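Local coordinates for HAD hydrolase, family IA, variant 3 (Entamoeba histolytica, PDB 6W04), which probably acts as a magnesium-dependent hydrolase of the haloacid dehalogenase superfamily, at residues Lys41-Asn44 against Gly45-Asn48; Tyr123-Glu126 against Glu127-Asp130. All coordinates share one frame; numbering follows the deposited sequence.

Contact 1. Residues Lys41-Asn44 against Gly45-Asn48; sequences KLLN and GRTN
R46 folds back over the end of helix 37-43, and its side chain crosses obliquely those of L42 and L43. The aliphatic part begins against the last helical peptide: CB of R46 lies 3.3 Å from O of L43, and CG stays close to the same oxygen. With CG beside the backbone N and anti to the carbonyl carbon (chi1 -67°), and the chain extended from CG to NE, the guanidinium is carried along the helix end to the two leucines. There it divides its contacts: NH1 of R46 is 3.6 Å from CD2 of L43, the branch of that leucine that meets the arginine, while NH2 comes within 3.9 Å of CG of L42. NE also passes 3.8 Å from O of L42, an approach too long to count as a hydrogen bond. L42 turns its CG anti to its own nitrogen (chi1 174°). L43 is the buried member, since beyond R46 it also packs on L51 and H54 of helix 48-56.

The backbone reverses underneath. N of R46 donates to O of L43 over 2.9 Å, with an N-H...O angle of 165°. G45 has the positive phi that the third position of a type II turn requires. The side chain of N44 lies about 7 Å from that of D169, a magnesium ligand, and a sulfate ion, probably from the crystallisation liquor, lies about 4 Å from G45. L43-R46 is thus a type II beta turn with glycine at its third position, joining helix 37-43 to helix 48-56, whose N-cap is T47, in the helical cap domain of this HAD hydrolase.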
ATOM      1  N   LYS A  41      -9.533   8.126 -12.947  1.00 38.56           N
ATOM      2  CA  LYS A  41      -8.934   9.190 -12.146  1.00 42.30           C
ATOM      3  C   LYS A  41      -9.869   9.619 -11.019  1.00 49.89           C
ATOM      4  O   LYS A  41      -9.430   9.832  -9.884  1.00 49.60           O
ATOM      5  CB  LYS A  41      -8.565  10.391 -13.032  1.00 47.87           C
ATOM      6  N   LEU A  42     -11.162   9.746 -11.318  1.00 51.33           N
ATOM      7  CA  LEU A  42     -12.142  10.076 -10.290  1.00 56.94           C
ATOM      8  C   LEU A  42     -12.218   8.986  -9.216  1.00 52.48           C
ATOM      9  O   LEU A  42     -12.345   9.280  -8.021  1.00 43.89           O
ATOM     10  CB  LEU A  42     -13.507  10.277 -10.947  1.00 57.99           C
ATOM     11  CG  LEU A  42     -14.719  10.500 -10.042  1.00 67.70           C
ATOM     12  CD1 LEU A  42     -14.878  11.984  -9.720  1.00 74.44           C
ATOM     13  CD2 LEU A  42     -15.992   9.913 -10.661  1.00 61.44           C
ATOM     14  N   LEU A  43     -12.121   7.725  -9.618  1.00 32.68           N
ATOM     15  CA  LEU A  43     -12.428   6.632  -8.710  1.00 33.40           C
ATOM     16  C   LEU A  43     -11.213   6.112  -7.962  1.00 37.39           C
ATOM     17  O   LEU A  43     -11.386   5.463  -6.924  1.00 32.62           O
ATOM     18  CB  LEU A  43     -13.069   5.470  -9.481  1.00 34.59           C
ATOM     19  CG  LEU A  43     -14.377   5.780 -10.229  1.00 34.29           C
ATOM     20  CD1 LEU A  43     -14.680   4.668 -11.221  1.00 27.04           C
ATOM     21  CD2 LEU A  43     -15.513   5.918  -9.243  1.00 36.39           C
ATOM     22  N   ASN A  44     -10.000   6.368  -8.465  1.00 36.63           N
ATOM     23  CA  ASN A  44      -8.807   5.773  -7.868  1.00 38.00           C
ATOM     24  C   ASN A  44      -8.713   6.181  -6.408  1.00 40.83           C
ATOM     25  O   ASN A  44      -8.761   7.369  -6.081  1.00 39.55           O
ATOM     26  CB  ASN A  44      -7.526   6.208  -8.608  1.00 43.03           C
ATOM     27  CG  ASN A  44      -6.273   5.426  -8.149  1.00 44.23           C
ATOM     28  OD1 ASN A  44      -6.354   4.256  -7.762  1.00 47.77           O
ATOM     29  ND2 ASN A  44      -5.120   6.071  -8.214  1.00 51.06           N
ATOM     30  N   GLY A  45      -8.584   5.189  -5.533  1.00 40.29           N
ATOM     31  CA  GLY A  45      -8.554   5.404  -4.113  1.00 41.17           C
ATOM     32  C   GLY A  45      -9.834   5.011  -3.399  1.00 35.85           C
ATOM     33  O   GLY A  45      -9.817   4.883  -2.168  1.00 34.93           O
ATOM     34  N   ARG A  46     -10.947   4.858  -4.126  1.00 26.21           N
ATOM     35  CA  ARG A  46     -12.181   4.449  -3.475  1.00 27.98           C
ATOM     36  C   ARG A  46     -12.095   2.960  -3.123  1.00 30.82           C
ATOM     37  O   ARG A  46     -11.200   2.255  -3.575  1.00 28.84           O
ATOM     38  CB  ARG A  46     -13.386   4.738  -4.372  1.00 28.44           C
ATOM     39  CG  ARG A  46     -13.632   6.245  -4.563  1.00 32.85           C
ATOM     40  CD  ARG A  46     -14.866   6.542  -5.374  1.00 30.72           C
ATOM     41  NE  ARG A  46     -14.976   7.973  -5.659  1.00 34.03           N
ATOM     42  CZ  ARG A  46     -16.017   8.561  -6.231  1.00 39.51           C
ATOM     43  NH1 ARG A  46     -17.073   7.854  -6.585  1.00 46.61           N
ATOM     44  NH2 ARG A  46     -16.000   9.873  -6.434  1.00 44.37           N
ATOM     45  N   THR A  47     -13.031   2.490  -2.294  1.00 29.61           N
ATOM     46  CA  THR A  47     -13.021   1.085  -1.910  1.00 29.71           C
ATOM     47  C   THR A  47     -13.409   0.204  -3.092  1.00 25.77           C
ATOM     48  O   THR A  47     -14.025   0.655  -4.056  1.00 24.69           O
ATOM     49  CB  THR A  47     -13.991   0.822  -0.755  1.00 26.36           C
ATOM     50  OG1 THR A  47     -15.342   1.129  -1.162  1.00 26.72           O
ATOM     51  CG2 THR A  47     -13.634   1.687   0.477  1.00 31.26           C
ATOM     52  N   ASN A  48     -13.149  -1.106  -2.962  1.00 23.45           N
ATOM     53  CA  ASN A  48     -13.616  -2.008  -3.993  1.00 22.31           C
ATOM     54  C   ASN A  48     -15.126  -1.908  -4.143  1.00 27.25           C
ATOM     55  O   ASN A  48     -15.655  -1.977  -5.255  1.00 25.02           O
ATOM     56  CB  ASN A  48     -13.190  -3.441  -3.679  1.00 24.30           C
ATOM     57  CG  ASN A  48     -11.718  -3.658  -3.951  1.00 38.02           C
ATOM     58  OD1 ASN A  48     -11.071  -2.829  -4.602  1.00 27.43           O
ATOM     59  ND2 ASN A  48     -11.180  -4.765  -3.466  1.00 35.89           N
TER

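Contact 2. Residues Tyr123-Glu126 against Glu127-Asp130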
ATOM      1  N   TYR A 123       7.394 -12.406  -4.800  1.00 25.55           N
ATOM      2  CA  TYR A 123       8.532 -11.579  -4.441  1.00 32.11           C
ATOM      3  C   TYR A 123       9.456 -12.211  -3.407  1.00 35.49           C
ATOM      4  O   TYR A 123      10.428 -11.565  -3.003  1.00 33.48           O
ATOM      5  CB  TYR A 123       8.033 -10.205  -3.966  1.00 24.22           C
ATOM      6  CG  TYR A 123       7.313  -9.495  -5.096  1.00 28.19           C
ATOM      7  CD1 TYR A 123       8.019  -9.050  -6.206  1.00 32.49           C
ATOM      8  CD2 TYR A 123       5.925  -9.323  -5.086  1.00 27.03           C
ATOM      9  CE1 TYR A 123       7.368  -8.419  -7.284  1.00 27.67           C
ATOM     10  CE2 TYR A 123       5.270  -8.713  -6.170  1.00 28.06           C
ATOM     11  CZ  TYR A 123       6.001  -8.264  -7.260  1.00 26.78           C
ATOM     12  OH  TYR A 123       5.397  -7.628  -8.333  1.00 30.43           O
ATOM     13  N   HIS A 124       9.210 -13.457  -2.998  1.00 29.46           N
ATOM     14  CA  HIS A 124      10.108 -14.153  -2.057  1.00 28.78           C
ATOM     15  C   HIS A 124      10.272 -13.357  -0.770  1.00 27.62           C
ATOM     16  O   HIS A 124      11.363 -13.254  -0.211  1.00 32.68           O
ATOM     17  CB  HIS A 124      11.469 -14.431  -2.697  1.00 34.60           C
ATOM     18  CG  HIS A 124      11.364 -14.963  -4.089  1.00 49.41           C
ATOM     19  ND1 HIS A 124      10.716 -16.145  -4.380  1.00 50.90           N
ATOM     20  CD2 HIS A 124      11.794 -14.464  -5.271  1.00 54.85           C
ATOM     21  CE1 HIS A 124      10.774 -16.362  -5.683  1.00 53.85           C
ATOM     22  NE2 HIS A 124      11.422 -15.358  -6.246  1.00 53.75           N
ATOM     23  N   LEU A 125       9.164 -12.793  -0.293  1.00 26.26           N
ATOM     24  CA  LEU A 125       9.215 -11.866   0.829  1.00 33.94           C
ATOM     25  C   LEU A 125       9.784 -12.489   2.093  1.00 28.27           C
ATOM     26  O   LEU A 125      10.312 -11.760   2.939  1.00 41.01           O
ATOM     27  CB  LEU A 125       7.825 -11.302   1.089  1.00 25.72           C
ATOM     28  CG  LEU A 125       7.300 -10.323   0.040  1.00 27.36           C
ATOM     29  CD1 LEU A 125       5.928  -9.827   0.508  1.00 27.73           C
ATOM     30  CD2 LEU A 125       8.276  -9.135  -0.205  1.00 33.50           C
ATOM     31  N   GLU A 126       9.715 -13.813   2.242  1.00 27.99           N
ATOM     32  CA  GLU A 126      10.323 -14.442   3.408  1.00 33.17           C
ATOM     33  C   GLU A 126      11.841 -14.246   3.453  1.00 40.93           C
ATOM     34  O   GLU A 126      12.453 -14.508   4.494  1.00 33.29           O
ATOM     35  CB  GLU A 126       9.976 -15.937   3.432  1.00 37.33           C
ATOM     36  CG  GLU A 126      10.785 -16.795   2.468  1.00 47.21           C
ATOM     37  CD  GLU A 126      10.309 -16.758   1.005  1.00 55.46           C
ATOM     38  OE1 GLU A 126       9.290 -16.089   0.697  1.00 39.00           O
ATOM     39  OE2 GLU A 126      10.969 -17.419   0.162  1.00 60.14           O
ATOM     40  N   GLU A 127      12.464 -13.793   2.358  1.00 31.77           N
ATOM     41  CA  GLU A 127      13.898 -13.498   2.408  1.00 36.58           C
ATOM     42  C   GLU A 127      14.199 -12.382   3.408  1.00 36.46           C
ATOM     43  O   GLU A 127      15.253 -12.392   4.048  1.00 39.35           O
ATOM     44  CB  GLU A 127      14.407 -13.100   1.019  1.00 40.33           C
ATOM     45  CG  GLU A 127      14.773 -14.234   0.094  1.00 56.91           C
ATOM     46  CD  GLU A 127      16.162 -14.788   0.377  1.00 68.88           C
ATOM     47  OE1 GLU A 127      16.824 -14.300   1.314  1.00 79.36           O
ATOM     48  OE2 GLU A 127      16.591 -15.710  -0.343  1.00 82.05           O
ATOM     49  N   TRP A 128      13.275 -11.416   3.560  1.00 34.97           N
ATOM     50  CA  TRP A 128      13.515 -10.232   4.380  1.00 44.02           C
ATOM     51  C   TRP A 128      12.501 -10.018   5.484  1.00 43.89           C
ATOM     52  O   TRP A 128      12.794  -9.258   6.416  1.00 42.32           O
ATOM     53  CB  TRP A 128      13.541  -8.962   3.513  1.00 38.88           C
ATOM     54  CG  TRP A 128      14.378  -9.117   2.291  1.00 40.78           C
ATOM     55  CD1 TRP A 128      15.729  -8.980   2.198  1.00 45.90           C
ATOM     56  CD2 TRP A 128      13.914  -9.446   0.985  1.00 36.80           C
ATOM     57  NE1 TRP A 128      16.139  -9.200   0.905  1.00 43.80           N
ATOM     58  CE2 TRP A 128      15.043  -9.491   0.140  1.00 39.38           C
ATOM     59  CE3 TRP A 128      12.650  -9.700   0.443  1.00 37.68           C
ATOM     60  CZ2 TRP A 128      14.948  -9.782  -1.219  1.00 42.06           C
ATOM     61  CZ3 TRP A 128      12.555  -9.994  -0.906  1.00 39.90           C
ATOM     62  CH2 TRP A 128      13.702 -10.036  -1.722  1.00 33.76           C
ATOM     63  N   PHE A 129      11.341 -10.676   5.421  1.00 34.44           N
ATOM     64  CA  PHE A 129      10.222 -10.447   6.327  1.00 35.72           C
ATOM     65  C   PHE A 129       9.829 -11.731   7.036  1.00 40.53           C
ATOM     66  O   PHE A 129       9.713 -12.789   6.404  1.00 32.86           O
ATOM     67  CB  PHE A 129       9.004  -9.919   5.551  1.00 29.66           C
ATOM     68  CG  PHE A 129       9.228  -8.568   4.959  1.00 33.48           C
ATOM     69  CD1 PHE A 129       8.970  -7.426   5.699  1.00 35.24           C
ATOM     70  CD2 PHE A 129       9.732  -8.434   3.680  1.00 32.98           C
ATOM     71  CE1 PHE A 129       9.176  -6.169   5.163  1.00 36.37           C
ATOM     72  CE2 PHE A 129       9.958  -7.167   3.140  1.00 33.65           C
ATOM     73  CZ  PHE A 129       9.676  -6.038   3.886  1.00 34.67           C
ATOM     74  N   ASP A 130       9.582 -11.627   8.337  1.00 40.47           N
ATOM     75  CA  ASP A 130       8.856 -12.662   9.059  1.00 33.46           C
ATOM     76  C   ASP A 130       7.411 -12.617   8.581  1.00 42.13           C
ATOM     77  O   ASP A 130       6.714 -11.627   8.837  1.00 35.31           O
ATOM     78  CB  ASP A 130       8.960 -12.415  10.562  1.00 38.07           C
ATOM     79  CG  ASP A 130       8.264 -13.484  11.398  1.00 45.08           C
ATOM     80  OD1 ASP A 130       7.393 -14.221  10.875  1.00 49.95           O
ATOM     81  OD2 ASP A 130       8.584 -13.575  12.606  1.00 49.53           O
TER
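E127, L125 and E126 form a short 3-10 segment just beyond helix 113-123, and backbone bonds hold it closed. N of E127 donates to O of H124 over 2.8 Å. The same oxygen also meets the side chain of E127, whose CB is 3.3 Å from it. Bent at chi2 (-81°), E127 carries its carboxylate away from the turn, while its CB sits over the centre of one face of the indole of W128, 3.6 Å above the plane.

L125 contributes mainly its carbonyl oxygen, which is gripped by two amides: N of F129 approaches nearly head-on at 2.9 Å, and N of W128 comes from above the carbonyl plane at 3.0 Å. This oxygen also lies in the plane of the F129 ring, at its edge beside CD2. The CB of L125 starts away from 127-130, yet its CD2 still makes loose apolar contacts with W128 and F129 before packing on I107 and I120.

E126 wraps its side chain round its own peptide: CG sits between the backbone N and the carbonyl carbon (chi1 78°), which puts it 3.4 Å from N of E127. Its CA makes a weak CH...O contact with O of F129. W128, just after the 3-10 segment, turns its ring edge to O of Y123: CZ3 lies 3.4 Å from it, near the ring plane. H124, with positive phi, has already ended helix 113-123. F95 packs against W128 and, edge-to-face, F129, fixing this connection to the Rossmann-like core on the way to strand 135-137.

How the contacts relate
Contact 1 comes first along the chain and contact 2 well after it; both are local turns at the ends of helices. Their centres lie 29 Å apart, with nearest atoms about 17 Å apart, on opposite sides of the chain's centre. Residues 41-48 link two helices of the inserted cap, whereas 123-130 follow helix 113-123 and lead to edge strand 135-137 of the six-stranded parallel sheet. Between them in sequence, helix 62-82 and strand 105-112 carry the chain from cap to core. The magnesium ion is about 9 Å from the N44 side chain but about 13 Å from the side chain of Y123, consistent with an active site between cap and core.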